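Local coordinates for protein WA352 (Oryza sativa subsp. indica, PDB 5ZT3) that is a mitochondrial protein associated with cytoplasmic male sterility in rice, represented here by a largely helical part that includes its DUF8018 region, at residues Asp106-Arg111 with Ser115-Arg120; Glu60-Ile65 with Arg84-Pro89; Gly71-Gly76 with Arg120-Val125; Gln30-Arg35 with Ile53-Leu58. One frame throughout, in Å; residues are numbered along the deposited sequence.

Contact 1 (Asp106-Arg111 with Ser115-Arg120)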
loop_
_atom_site.group_PDB
_atom_site.type_symbol
_atom_site.label_atom_id
_atom_site.label_comp_id
_atom_site.label_asym_id
_atom_site.label_seq_id
_atom_site.Cartn_x
_atom_site.Cartn_y
_atom_site.Cartn_z
ATOM N N ASP A 106 -7.187 -9.485 -5.538
ATOM C CA ASP A 106 -7.941 -10.549 -6.200
ATOM C C ASP A 106 -8.711 -10.012 -7.401
ATOM O O ASP A 106 -8.782 -10.669 -8.450
ATOM C CB ASP A 106 -8.900 -11.221 -5.216
ATOM C CG ASP A 106 -9.913 -12.119 -5.910
ATOM O OD1 ASP A 106 -9.548 -13.258 -6.262
ATOM O OD2 ASP A 106 -11.071 -11.688 -6.104
ATOM N N ASP A 107 -9.307 -8.828 -7.259
ATOM C CA ASP A 107 -10.067 -8.216 -8.347
ATOM C C ASP A 107 -9.167 -7.953 -9.551
ATOM O O ASP A 107 -9.531 -8.260 -10.695
ATOM C CB ASP A 107 -10.693 -6.912 -7.827
ATOM C CG ASP A 107 -11.819 -6.378 -8.704
ATOM O OD1 ASP A 107 -12.480 -7.166 -9.409
ATOM O OD2 ASP A 107 -12.071 -5.150 -8.669
ATOM N N LEU A 108 -7.983 -7.383 -9.310
ATOM C CA LEU A 108 -7.026 -7.135 -10.384
ATOM C C LEU A 108 -6.528 -8.434 -11.000
ATOM O O LEU A 108 -6.396 -8.533 -12.224
ATOM C CB LEU A 108 -5.838 -6.338 -9.850
ATOM C CG LEU A 108 -6.133 -4.929 -9.368
ATOM C CD1 LEU A 108 -4.889 -4.359 -8.714
ATOM C CD2 LEU A 108 -6.570 -4.052 -10.530
ATOM N N GLN A 109 -6.228 -9.434 -10.176
ATOM C CA GLN A 109 -5.722 -10.690 -10.720
ATOM C C GLN A 109 -6.788 -11.407 -11.537
ATOM O O GLN A 109 -6.476 -12.054 -12.542
ATOM C CB GLN A 109 -5.207 -11.575 -9.592
ATOM C CG GLN A 109 -3.863 -11.135 -9.059
ATOM C CD GLN A 109 -3.456 -11.879 -7.803
ATOM O OE1 GLN A 109 -4.282 -12.517 -7.145
ATOM N NE2 GLN A 109 -2.175 -11.806 -7.466
ATOM N N SER A 110 -8.054 -11.279 -11.135
ATOM C CA SER A 110 -9.128 -12.003 -11.803
ATOM C C SER A 110 -9.584 -11.291 -13.069
ATOM O O SER A 110 -9.883 -11.946 -14.076
ATOM C CB SER A 110 -10.310 -12.179 -10.847
ATOM O OG SER A 110 -9.925 -12.899 -9.685
ATOM N N ARG A 111 -9.635 -9.957 -13.049
ATOM C CA ARG A 111 -10.272 -9.200 -14.118
ATOM C C ARG A 111 -9.389 -8.141 -14.768
ATOM O O ARG A 111 -9.809 -7.543 -15.765
ATOM C CB ARG A 111 -11.575 -8.554 -13.620
ATOM C CG ARG A 111 -12.670 -9.569 -13.308
ATOM C CD ARG A 111 -13.767 -8.958 -12.460
ATOM N NE ARG A 111 -14.622 -9.978 -11.859
ATOM C CZ ARG A 111 -14.577 -10.319 -10.575
ATOM N NH1 ARG A 111 -13.717 -9.722 -9.758
ATOM N NH2 ARG A 111 -15.388 -11.258 -10.108
ATOM N N SER A 115 -11.642 -4.529 -14.244
ATOM C CA SER A 115 -12.103 -4.572 -12.864
ATOM C C SER A 115 -12.459 -3.177 -12.360
ATOM O O SER A 115 -11.913 -2.171 -12.817
ATOM C CB SER A 115 -11.024 -5.174 -11.964
ATOM O OG SER A 115 -9.860 -4.367 -11.973
ATOM N N ALA A 116 -13.372 -3.135 -11.388
ATOM C CA ALA A 116 -13.648 -1.879 -10.703
ATOM C C ALA A 116 -12.403 -1.364 -9.993
ATOM O O ALA A 116 -12.161 -0.152 -9.959
ATOM C CB ALA A 116 -14.787 -2.063 -9.705
ATOM N N THR A 117 -11.600 -2.273 -9.426
ATOM C CA THR A 117 -10.389 -1.860 -8.725
ATOM C C THR A 117 -9.434 -1.131 -9.656
ATOM O O THR A 117 -8.866 -0.099 -9.283
ATOM C CB THR A 117 -9.697 -3.069 -8.100
ATOM O OG1 THR A 117 -10.558 -3.642 -7.112
ATOM C CG2 THR A 117 -8.395 -2.657 -7.430
ATOM N N PHE A 118 -9.235 -1.653 -10.868
ATOM C CA PHE A 118 -8.362 -0.980 -11.823
ATOM C C PHE A 118 -8.796 0.467 -12.028
ATOM O O PHE A 118 -7.983 1.391 -11.938
ATOM C CB PHE A 118 -8.347 -1.728 -13.153
ATOM C CG PHE A 118 -7.697 -0.960 -14.259
ATOM C CD1 PHE A 118 -6.317 -0.954 -14.390
ATOM C CD2 PHE A 118 -8.451 -0.245 -15.181
ATOM C CE1 PHE A 118 -5.706 -0.259 -15.416
ATOM C CE2 PHE A 118 -7.846 0.460 -16.206
ATOM C CZ PHE A 118 -6.467 0.451 -16.324
ATOM N N TRP A 119 -10.082 0.681 -12.307
ATOM C CA TRP A 119 -10.549 2.033 -12.604
ATOM C C TRP A 119 -10.509 2.929 -11.372
ATOM O O TRP A 119 -10.169 4.116 -11.471
ATOM C CB TRP A 119 -11.937 1.987 -13.238
ATOM C CG TRP A 119 -11.834 1.625 -14.656
ATOM C CD1 TRP A 119 -12.195 0.446 -15.237
ATOM C CD2 TRP A 119 -11.258 2.428 -15.682
ATOM N NE1 TRP A 119 -11.909 0.481 -16.581
ATOM C CE2 TRP A 119 -11.336 1.690 -16.878
ATOM C CE3 TRP A 119 -10.714 3.716 -15.716
ATOM C CZ2 TRP A 119 -10.872 2.192 -18.090
ATOM C CZ3 TRP A 119 -10.257 4.208 -16.920
ATOM C CH2 TRP A 119 -10.343 3.451 -18.089
ATOM N N ARG A 120 -10.843 2.386 -10.209
ATOM C CA ARG A 120 -10.740 3.183 -8.996
ATOM C C ARG A 120 -9.307 3.653 -8.764
ATOM O O ARG A 120 -9.071 4.826 -8.445
ATOM C CB ARG A 120 -11.256 2.375 -7.812
ATOM C CG ARG A 120 -11.239 3.133 -6.512
ATOM C CD ARG A 120 -12.028 2.418 -5.433
ATOM N NE ARG A 120 -13.467 2.491 -5.667
ATOM C CZ ARG A 120 -14.227 1.455 -6.005
ATOM N NH1 ARG A 120 -15.529 1.620 -6.198
ATOM N NH2 ARG A 120 -13.693 0.250 -6.147
HETATM O O HOH W 1 -14.520 -5.719 -10.835
#
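Both oxygens of the D107 carboxylate are engaged. T117 OG1 donates to the anti lone pair of OD2 at 2.6 Å, while T117 N points at the same oxygen nearly in line with the CG-OD2 bond, 3.0 Å away. OD1 is met on its anti side by R111 NH1 at 2.9 Å in a salt bridge, NH1 somewhat out of the carboxylate plane and OD1 tilted out of the guanidinium plane, and a water joins OD1 to A116 N. The F118 ring has W119 CD1 at its edge, and its own CE2 lies over the centre of one face of the indole. CG of D107 stands anti to its backbone N (chi1 -163°), which carries the carboxylate across to the start of the next helix. This is a helix-loop-helix corner: the axes of the segments 106-111 and 116-120 lie at 113° after a four-residue link (112-115) that includes the N-cap S115. The OG of S115 accepts from F118 N (3.0 Å) and also bonds to N112 O. A negative group suits the amino end of a helix, whose dipole would favour the charge. If an alanine stood at D107, T117 N and OG1 would probably lose their shared acceptor and R111 its mate. Beside these polar groups, L108 CG packs on T117 CG2 at 3.7 Å and L108 CD2 on F118 CB at 3.9 Å, next to M69 of helix 45-72.

Contact 2 (Glu60-Ile65 with Arg84-Pro89)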
loop_
_atom_site.group_PDB
_atom_site.type_symbol
_atom_site.label_atom_id
_atom_site.label_comp_id
_atom_site.label_asym_id
_atom_site.label_seq_id
_atom_site.Cartn_x
_atom_site.Cartn_y
_atom_site.Cartn_z
ATOM N N GLU A 60 3.961 -5.843 1.802
ATOM C CA GLU A 60 4.079 -6.899 0.804
ATOM C C GLU A 60 2.872 -6.903 -0.125
ATOM O O GLU A 60 3.015 -7.059 -1.345
ATOM C CB GLU A 60 4.241 -8.254 1.494
ATOM C CG GLU A 60 4.329 -9.423 0.522
ATOM C CD GLU A 60 5.053 -10.617 1.113
ATOM O OE1 GLU A 60 4.989 -10.798 2.348
ATOM O OE2 GLU A 60 5.685 -11.373 0.341
ATOM N N LEU A 61 1.674 -6.714 0.428
ATOM C CA LEU A 61 0.473 -6.675 -0.401
ATOM C C LEU A 61 0.432 -5.426 -1.273
ATOM O O LEU A 61 0.072 -5.492 -2.458
ATOM C CB LEU A 61 -0.771 -6.725 0.483
ATOM C CG LEU A 61 -1.467 -8.071 0.624
ATOM C CD1 LEU A 61 -2.656 -7.897 1.500
ATOM C CD2 LEU A 61 -1.887 -8.598 -0.722
ATOM N N LYS A 62 0.764 -4.268 -0.700
ATOM C CA LYS A 62 0.785 -3.045 -1.492
ATOM C C LYS A 62 1.723 -3.183 -2.678
ATOM O O LYS A 62 1.396 -2.748 -3.787
ATOM C CB LYS A 62 1.247 -1.873 -0.644
ATOM C CG LYS A 62 0.253 -1.378 0.356
ATOM C CD LYS A 62 0.781 -0.070 0.923
ATOM C CE LYS A 62 0.015 0.332 2.137
ATOM N NZ LYS A 62 0.417 1.697 2.550
ATOM N N VAL A 63 2.891 -3.786 -2.468
ATOM C CA VAL A 63 3.849 -3.940 -3.558
ATOM C C VAL A 63 3.269 -4.805 -4.667
ATOM O O VAL A 63 3.421 -4.495 -5.851
ATOM C CB VAL A 63 5.198 -4.466 -3.038
ATOM C CG1 VAL A 63 6.128 -4.817 -4.193
ATOM C CG2 VAL A 63 5.850 -3.428 -2.142
ATOM N N GLU A 64 2.560 -5.877 -4.307
ATOM C CA GLU A 64 1.957 -6.707 -5.341
ATOM C C GLU A 64 0.935 -5.918 -6.149
ATOM O O GLU A 64 0.882 -6.031 -7.381
ATOM C CB GLU A 64 1.330 -7.955 -4.728
ATOM C CG GLU A 64 2.362 -8.944 -4.192
ATOM C CD GLU A 64 3.484 -9.209 -5.189
ATOM O OE1 GLU A 64 3.167 -9.501 -6.364
ATOM O OE2 GLU A 64 4.668 -9.100 -4.798
ATOM N N ILE A 65 0.123 -5.105 -5.481
ATOM C CA ILE A 65 -0.867 -4.291 -6.182
ATOM C C ILE A 65 -0.184 -3.252 -7.061
ATOM O O ILE A 65 -0.567 -3.043 -8.219
ATOM C CB ILE A 65 -1.830 -3.632 -5.178
ATOM C CG1 ILE A 65 -2.703 -4.675 -4.492
ATOM C CG2 ILE A 65 -2.693 -2.576 -5.854
ATOM C CD1 ILE A 65 -3.404 -4.147 -3.245
ATOM N N ARG A 84 0.396 5.912 -2.267
ATOM C CA ARG A 84 -0.586 6.929 -1.895
ATOM C C ARG A 84 -1.965 6.604 -2.443
ATOM O O ARG A 84 -2.978 6.928 -1.805
ATOM C CB ARG A 84 -0.130 8.319 -2.355
ATOM C CG ARG A 84 1.183 8.809 -1.728
ATOM C CD ARG A 84 1.061 9.204 -0.246
ATOM N NE ARG A 84 0.716 8.072 0.611
ATOM C CZ ARG A 84 1.568 7.128 1.004
ATOM N NH1 ARG A 84 2.841 7.171 0.630
ATOM N NH2 ARG A 84 1.143 6.128 1.760
ATOM N N ALA A 85 -2.032 5.936 -3.591
ATOM C CA ALA A 85 -3.319 5.563 -4.152
ATOM C C ALA A 85 -3.992 4.450 -3.362
ATOM O O ALA A 85 -5.170 4.174 -3.603
ATOM C CB ALA A 85 -3.163 5.165 -5.622
ATOM N N LEU A 86 -3.286 3.820 -2.430
ATOM C CA LEU A 86 -3.839 2.742 -1.625
ATOM C C LEU A 86 -4.208 3.191 -0.209
ATOM O O LEU A 86 -4.666 2.368 0.595
ATOM C CB LEU A 86 -2.873 1.556 -1.586
ATOM C CG LEU A 86 -2.528 0.991 -2.965
ATOM C CD1 LEU A 86 -1.567 -0.178 -2.849
ATOM C CD2 LEU A 86 -3.775 0.570 -3.722
ATOM N N ASP A 87 -4.026 4.468 0.114
ATOM C CA ASP A 87 -4.467 4.998 1.397
ATOM C C ASP A 87 -5.991 4.911 1.512
ATOM O O ASP A 87 -6.712 4.808 0.518
ATOM C CB ASP A 87 -4.102 6.481 1.503
ATOM C CG ASP A 87 -2.601 6.731 1.591
ATOM O OD1 ASP A 87 -2.179 7.871 1.271
ATOM O OD2 ASP A 87 -1.846 5.815 1.985
ATOM N N ASN A 88 -6.488 5.001 2.745
ATOM C CA ASN A 88 -7.930 5.042 2.984
ATOM C C ASN A 88 -8.220 6.227 3.896
ATOM O O ASN A 88 -7.796 6.214 5.070
ATOM C CB ASN A 88 -8.430 3.741 3.615
ATOM C CG ASN A 88 -9.945 3.671 3.691
ATOM O OD1 ASN A 88 -10.627 4.695 3.813
ATOM N ND2 ASN A 88 -10.486 2.460 3.608
ATOM N N PRO A 89 -8.955 7.241 3.427
ATOM C CA PRO A 89 -9.209 8.432 4.254
ATOM C C PRO A 89 -10.138 8.187 5.420
ATOM O O PRO A 89 -10.260 9.071 6.278
ATOM C CB PRO A 89 -9.844 9.430 3.271
ATOM C CG PRO A 89 -9.647 8.865 1.921
ATOM C CD PRO A 89 -9.495 7.386 2.067
HETATM O O HOH W 2 -1.248 3.299 1.352
#
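L86 inserts its two methyl groups against helix 45-72, and all of the direct contact between the segments is apolar. L86 CD1 lies 3.9 Å from K62 CG, against the aliphatic part of a lysine that runs past the leucine in the opposite direction. L86 CD2 approaches I65 CG2 at 4.0 Å, the two side chains crossing at a slant. With chi1 at -58°, CG of L86 is anti to the carbonyl carbon, and this sends the fork toward the helix. A branched leucine suits the place because it can touch two residues nearly one turn apart at once. The residues 84-89 belong to the loop that follows helix 78-81, and the loop contributes L86 to the core of a small all-helical domain; M104 and L121 also touch L86, and L121 also touches I65.

The charged groups lie to one side of this apolar patch. K62, extended beyond CG, brings NZ to a water at 2.6 Å, and that water is 2.7 Å from D87 OD2; NZ also forms salt bridges to E95 and D27. R84 grips D87 side-on, NE to OD1 at 3.0 Å (N-H...O 172°) and NH2 to OD2 at 3.0 Å, using syn sides of the carboxylate. K62 NZ and R84 NH2 are 4.6 Å apart, a like-charge approach probably offset by D87 together with D27, which also pairs with R84 NH1.

Contact 3 (Gly71-Gly76 with Arg120-Val125)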
loop_
_atom_site.group_PDB
_atom_site.type_symbol
_atom_site.label_atom_id
_atom_site.label_comp_id
_atom_site.label_asym_id
_atom_site.label_seq_id
_atom_site.Cartn_x
_atom_site.Cartn_y
_atom_site.Cartn_z
ATOM N N GLY A 71 1.995 -2.089 -14.691
ATOM C CA GLY A 71 1.849 -2.627 -16.030
ATOM C C GLY A 71 0.485 -2.386 -16.640
ATOM O O GLY A 71 0.389 -2.107 -17.838
ATOM N N LEU A 72 -0.586 -2.504 -15.847
ATOM C CA LEU A 72 -1.922 -2.252 -16.383
ATOM C C LEU A 72 -2.141 -0.778 -16.710
ATOM O O LEU A 72 -2.952 -0.454 -17.587
ATOM C CB LEU A 72 -2.988 -2.692 -15.380
ATOM C CG LEU A 72 -3.044 -4.178 -15.039
ATOM C CD1 LEU A 72 -4.087 -4.433 -13.954
ATOM C CD2 LEU A 72 -3.337 -5.013 -16.284
ATOM N N HIS A 73 -1.429 0.119 -16.032
ATOM C CA HIS A 73 -1.629 1.561 -16.156
ATOM C C HIS A 73 -0.277 2.250 -16.326
ATOM O O HIS A 73 0.227 2.901 -15.401
ATOM C CB HIS A 73 -2.372 2.072 -14.925
ATOM C CG HIS A 73 -2.732 3.518 -14.989
ATOM N ND1 HIS A 73 -2.715 4.324 -13.876
ATOM C CD2 HIS A 73 -3.157 4.294 -16.013
ATOM C CE1 HIS A 73 -3.100 5.542 -14.207
ATOM N NE2 HIS A 73 -3.372 5.553 -15.501
ATOM N N PRO A 74 0.342 2.122 -17.509
ATOM C CA PRO A 74 1.689 2.697 -17.692
ATOM C C PRO A 74 1.746 4.201 -17.516
ATOM O O PRO A 74 2.808 4.726 -17.158
ATOM C CB PRO A 74 2.068 2.275 -19.121
ATOM C CG PRO A 74 1.256 1.048 -19.369
ATOM C CD PRO A 74 -0.049 1.250 -18.626
ATOM N N SER A 75 0.635 4.907 -17.740
ATOM C CA SER A 75 0.591 6.355 -17.567
ATOM C C SER A 75 0.617 6.777 -16.103
ATOM O O SER A 75 0.944 7.933 -15.810
ATOM C CB SER A 75 -0.674 6.908 -18.231
ATOM O OG SER A 75 -0.580 6.809 -19.642
ATOM N N GLY A 76 0.249 5.888 -15.191
ATOM C CA GLY A 76 0.301 6.224 -13.789
ATOM C C GLY A 76 1.692 6.019 -13.219
ATOM O O GLY A 76 2.418 5.098 -13.598
ATOM N N ARG A 120 -10.843 2.386 -10.209
ATOM C CA ARG A 120 -10.740 3.183 -8.996
ATOM C C ARG A 120 -9.307 3.653 -8.764
ATOM O O ARG A 120 -9.071 4.826 -8.445
ATOM C CB ARG A 120 -11.256 2.375 -7.812
ATOM C CG ARG A 120 -11.239 3.133 -6.512
ATOM C CD ARG A 120 -12.028 2.418 -5.433
ATOM N NE ARG A 120 -13.467 2.491 -5.667
ATOM C CZ ARG A 120 -14.227 1.455 -6.005
ATOM N NH1 ARG A 120 -15.529 1.620 -6.198
ATOM N NH2 ARG A 120 -13.693 0.250 -6.147
ATOM N N LEU A 121 -8.339 2.758 -8.956
ATOM C CA LEU A 121 -6.939 3.097 -8.715
ATOM C C LEU A 121 -6.392 4.031 -9.795
ATOM O O LEU A 121 -5.606 4.935 -9.487
ATOM C CB LEU A 121 -6.112 1.822 -8.578
ATOM C CG LEU A 121 -6.483 0.967 -7.372
ATOM C CD1 LEU A 121 -5.534 -0.211 -7.272
ATOM C CD2 LEU A 121 -6.428 1.815 -6.113
ATOM N N VAL A 122 -6.792 3.836 -11.056
ATOM C CA VAL A 122 -6.395 4.760 -12.117
ATOM C C VAL A 122 -6.783 6.186 -11.759
ATOM O O VAL A 122 -6.015 7.132 -11.973
ATOM C CB VAL A 122 -7.020 4.334 -13.460
ATOM C CG1 VAL A 122 -7.014 5.502 -14.469
ATOM C CG2 VAL A 122 -6.272 3.141 -14.021
ATOM N N GLU A 123 -7.989 6.363 -11.220
ATOM C CA GLU A 123 -8.464 7.705 -10.904
ATOM C C GLU A 123 -7.694 8.324 -9.744
ATOM O O GLU A 123 -7.455 9.535 -9.746
ATOM C CB GLU A 123 -9.970 7.667 -10.638
ATOM C CG GLU A 123 -10.593 9.016 -10.263
ATOM C CD GLU A 123 -10.357 10.086 -11.318
ATOM O OE1 GLU A 123 -10.264 9.734 -12.517
ATOM O OE2 GLU A 123 -10.268 11.280 -10.952
ATOM N N ARG A 124 -7.265 7.515 -8.777
ATOM C CA ARG A 124 -6.600 8.029 -7.582
ATOM C C ARG A 124 -5.159 8.456 -7.840
ATOM O O ARG A 124 -4.689 9.430 -7.238
ATOM C CB ARG A 124 -6.568 6.947 -6.506
ATOM C CG ARG A 124 -7.878 6.641 -5.847
ATOM C CD ARG A 124 -7.662 5.599 -4.784
ATOM N NE ARG A 124 -8.896 5.174 -4.137
ATOM C CZ ARG A 124 -8.959 4.182 -3.257
ATOM N NH1 ARG A 124 -7.855 3.520 -2.923
ATOM N NH2 ARG A 124 -10.122 3.854 -2.711
ATOM N N VAL A 125 -4.424 7.714 -8.662
ATOM C CA VAL A 125 -2.965 7.769 -8.679
ATOM C C VAL A 125 -2.455 9.023 -9.382
ATOM O O VAL A 125 -3.063 9.534 -10.331
ATOM C CB VAL A 125 -2.393 6.486 -9.322
ATOM C CG1 VAL A 125 -2.590 6.468 -10.843
ATOM C CG2 VAL A 125 -0.925 6.320 -8.980
#
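H73 lays its imidazole against V122, just where helix 45-72 ends and a type I beta turn, H73 to G76, leads the chain away. The methyl CG2 of V122 sits over one face in a CH-pi contact, 3.7 Å from the ring centroid and 10° off the normal. Its other methyl, CG1, reaches toward NE2 at 3.8 Å. V125 comes in at the edge instead: CG1 lies near the ring plane, 3.5 Å from CE1. Valine suits both places, its methyls held close to the main chain, V122 on the helix and V125 just past its end. CG of H73 is anti to its backbone N (chi1 -175°), which directs the ring out toward helix 116-124. The opposite face is taken by the turn itself, for G76 N stands 3.5 Å above the plane, over the ring centre. That same nitrogen bonds to H73 O at 3.0 Å and closes the turn. In the next shell W78 fixes the ring's rotation: its indole NE1 bonds to H73 ND1, which must therefore accept, and the two rings meet at about 70°. An alanine in place of H73 would probably deprive W78 NE1 of its acceptor and open a gap between V122 and the turn. Glycine suits position 76, since a CB would clash with H73 ND1. Farther out, P74 O bonds to R128 NE.

Contact 4 (Gln30-Arg35 with Ile53-Leu58)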
loop_
_atom_site.group_PDB
_atom_site.type_symbol
_atom_site.label_atom_id
_atom_site.label_comp_id
_atom_site.label_asym_id
_atom_site.label_seq_id
_atom_site.Cartn_x
_atom_site.Cartn_y
_atom_site.Cartn_z
ATOM N N GLN A 30 9.067 0.703 7.095
ATOM C CA GLN A 30 9.248 1.652 8.187
ATOM C C GLN A 30 8.254 2.804 8.106
ATOM O O GLN A 30 7.716 3.237 9.136
ATOM C CB GLN A 30 10.682 2.172 8.203
ATOM C CG GLN A 30 11.671 1.211 8.833
ATOM C CD GLN A 30 13.094 1.729 8.778
ATOM O OE1 GLN A 30 13.429 2.568 7.939
ATOM N NE2 GLN A 30 13.935 1.242 9.680
ATOM N N SER A 31 7.978 3.313 6.903
ATOM C CA SER A 31 7.049 4.433 6.813
ATOM C C SER A 31 5.629 3.998 7.153
ATOM O O SER A 31 4.883 4.751 7.792
ATOM C CB SER A 31 7.141 5.131 5.452
ATOM O OG SER A 31 6.526 4.374 4.425
ATOM N N ILE A 32 5.249 2.775 6.774
ATOM C CA ILE A 32 3.937 2.259 7.161
ATOM C C ILE A 32 3.874 2.051 8.666
ATOM O O ILE A 32 2.866 2.371 9.308
ATOM C CB ILE A 32 3.616 0.971 6.385
ATOM C CG1 ILE A 32 3.488 1.278 4.897
ATOM C CG2 ILE A 32 2.359 0.295 6.930
ATOM C CD1 ILE A 32 3.515 0.037 4.015
ATOM N N GLN A 33 4.948 1.521 9.248
ATOM C CA GLN A 33 4.970 1.329 10.695
ATOM C C GLN A 33 4.787 2.652 11.427
ATOM O O GLN A 33 4.031 2.731 12.402
ATOM C CB GLN A 33 6.282 0.676 11.105
ATOM C CG GLN A 33 6.383 0.395 12.585
ATOM C CD GLN A 33 7.678 -0.279 12.948
ATOM O OE1 GLN A 33 8.620 -0.309 12.158
ATOM N NE2 GLN A 33 7.733 -0.835 14.144
ATOM N N ARG A 34 5.449 3.705 10.950
ATOM C CA ARG A 34 5.285 5.028 11.540
ATOM C C ARG A 34 3.838 5.497 11.458
ATOM O O ARG A 34 3.299 6.057 12.424
ATOM C CB ARG A 34 6.231 6.001 10.830
ATOM C CG ARG A 34 6.223 7.432 11.329
ATOM C CD ARG A 34 7.493 8.156 10.866
ATOM N NE ARG A 34 7.542 8.376 9.419
ATOM C CZ ARG A 34 8.281 7.668 8.568
ATOM N NH1 ARG A 34 9.047 6.676 9.007
ATOM N NH2 ARG A 34 8.255 7.952 7.269
ATOM N N ARG A 35 3.177 5.267 10.321
ATOM C CA ARG A 35 1.774 5.653 10.207
ATOM C C ARG A 35 0.891 4.837 11.146
ATOM O O ARG A 35 -0.016 5.388 11.781
ATOM C CB ARG A 35 1.292 5.584 8.751
ATOM C CG ARG A 35 1.871 6.688 7.883
ATOM C CD ARG A 35 1.548 6.490 6.410
ATOM N NE ARG A 35 2.787 6.423 5.658
ATOM C CZ ARG A 35 3.071 5.452 4.806
ATOM N NH1 ARG A 35 2.186 4.486 4.597
ATOM N NH2 ARG A 35 4.230 5.444 4.162
ATOM N N ILE A 53 5.025 -6.060 12.529
ATOM C CA ILE A 53 4.415 -7.231 11.909
ATOM C C ILE A 53 3.299 -6.804 10.962
ATOM O O ILE A 53 3.194 -7.287 9.825
ATOM C CB ILE A 53 3.903 -8.187 13.001
ATOM C CG1 ILE A 53 5.082 -8.798 13.759
ATOM C CG2 ILE A 53 3.012 -9.261 12.402
ATOM C CD1 ILE A 53 4.680 -9.511 15.032
ATOM N N GLN A 54 2.455 -5.874 11.408
ATOM C CA GLN A 54 1.365 -5.404 10.561
ATOM C C GLN A 54 1.896 -4.650 9.349
ATOM O O GLN A 54 1.359 -4.786 8.242
ATOM C CB GLN A 54 0.424 -4.528 11.386
ATOM C CG GLN A 54 -0.253 -5.306 12.499
ATOM C CD GLN A 54 -0.855 -4.425 13.575
ATOM O OE1 GLN A 54 -0.497 -3.255 13.715
ATOM N NE2 GLN A 54 -1.768 -4.995 14.354
ATOM N N ALA A 55 2.946 -3.846 9.537
ATOM C CA ALA A 55 3.494 -3.070 8.425
ATOM C C ALA A 55 4.112 -3.970 7.370
ATOM O O ALA A 55 3.978 -3.701 6.173
ATOM C CB ALA A 55 4.529 -2.072 8.935
ATOM N N GLU A 56 4.783 -5.047 7.787
ATOM C CA GLU A 56 5.356 -5.974 6.821
ATOM C C GLU A 56 4.260 -6.601 5.974
ATOM O O GLU A 56 4.407 -6.738 4.750
ATOM C CB GLU A 56 6.146 -7.058 7.557
ATOM C CG GLU A 56 7.495 -6.609 8.093
ATOM C CD GLU A 56 8.173 -7.688 8.911
ATOM O OE1 GLU A 56 7.534 -8.734 9.148
ATOM O OE2 GLU A 56 9.337 -7.492 9.322
ATOM N N ASP A 57 3.140 -6.972 6.602
ATOM C CA ASP A 57 2.060 -7.607 5.853
ATOM C C ASP A 57 1.423 -6.628 4.879
ATOM O O ASP A 57 1.145 -6.978 3.721
ATOM C CB ASP A 57 0.996 -8.149 6.810
ATOM C CG ASP A 57 1.440 -9.402 7.549
ATOM O OD1 ASP A 57 2.512 -9.954 7.224
ATOM O OD2 ASP A 57 0.695 -9.843 8.454
ATOM N N LEU A 58 1.192 -5.394 5.325
ATOM C CA LEU A 58 0.607 -4.388 4.448
ATOM C C LEU A 58 1.535 -4.090 3.277
ATOM O O LEU A 58 1.096 -4.020 2.123
ATOM C CB LEU A 58 0.302 -3.110 5.231
ATOM C CG LEU A 58 -0.859 -3.150 6.221
ATOM C CD1 LEU A 58 -0.829 -1.883 7.065
ATOM C CD2 LEU A 58 -2.194 -3.305 5.514
#
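Two helices of the domain, the short 29-37 and the long 45-72, pack face to face here, their local axes 8.4 Å apart and their directions 126° apart. A55 and Q33 mark the crossing, their CA atoms separated by 5.2 Å. Alanine suits this point because its single methyl lets the backbones come close: CB of A55 lies 3.6 Å from Q33 N and 3.9 Å from Q33 CB. I32 supplies the apolar side of the joint. Its CG2, anti to the backbone N, lies alongside A55 CB at 3.8 Å and also meets L58 CD1 at 3.9 Å, one turn farther along the partner helix. The branched isoleucine thus sits over both residues, and F59 and K62 of the same long helix touch it too. L58 carries the apolar layer on to L98 and L101 of helix 98-111. Q33 plays a double part: its CB lies against the alanine, while its extended chain (chi1 -178°) takes the amide to the partner helix, where NE2 bonds to S51 OG. A small alanine at the closest approach of two helices, flanked by larger aliphatic side chains, is characteristic of close helix-helix packing.

Helix 45-72 is the common support: contacts 4, 2 and 3 follow one another along it, and contact 1 touches its later part. Contacts 3 and 4 have centres about 23 Å apart, on opposite sides of the chain's centre, whereas contact 2 lies about 2 Å from that centre. Contacts 1 and 3 share helix 116-124 and R120; F118 CE1 lies 4.1 Å from H73 CB. Contact 2 joins contact 1 through I65 CG2 and L108 CD1, 4.0 Å apart, and contact 3 through A85 O and R124 NH1, a probable hydrogen bond of 2.8 Å. Toward contact 4, R84 NH2 and R35 NH1 stand 3.4 Å apart beside D27, which pairs with both arginines.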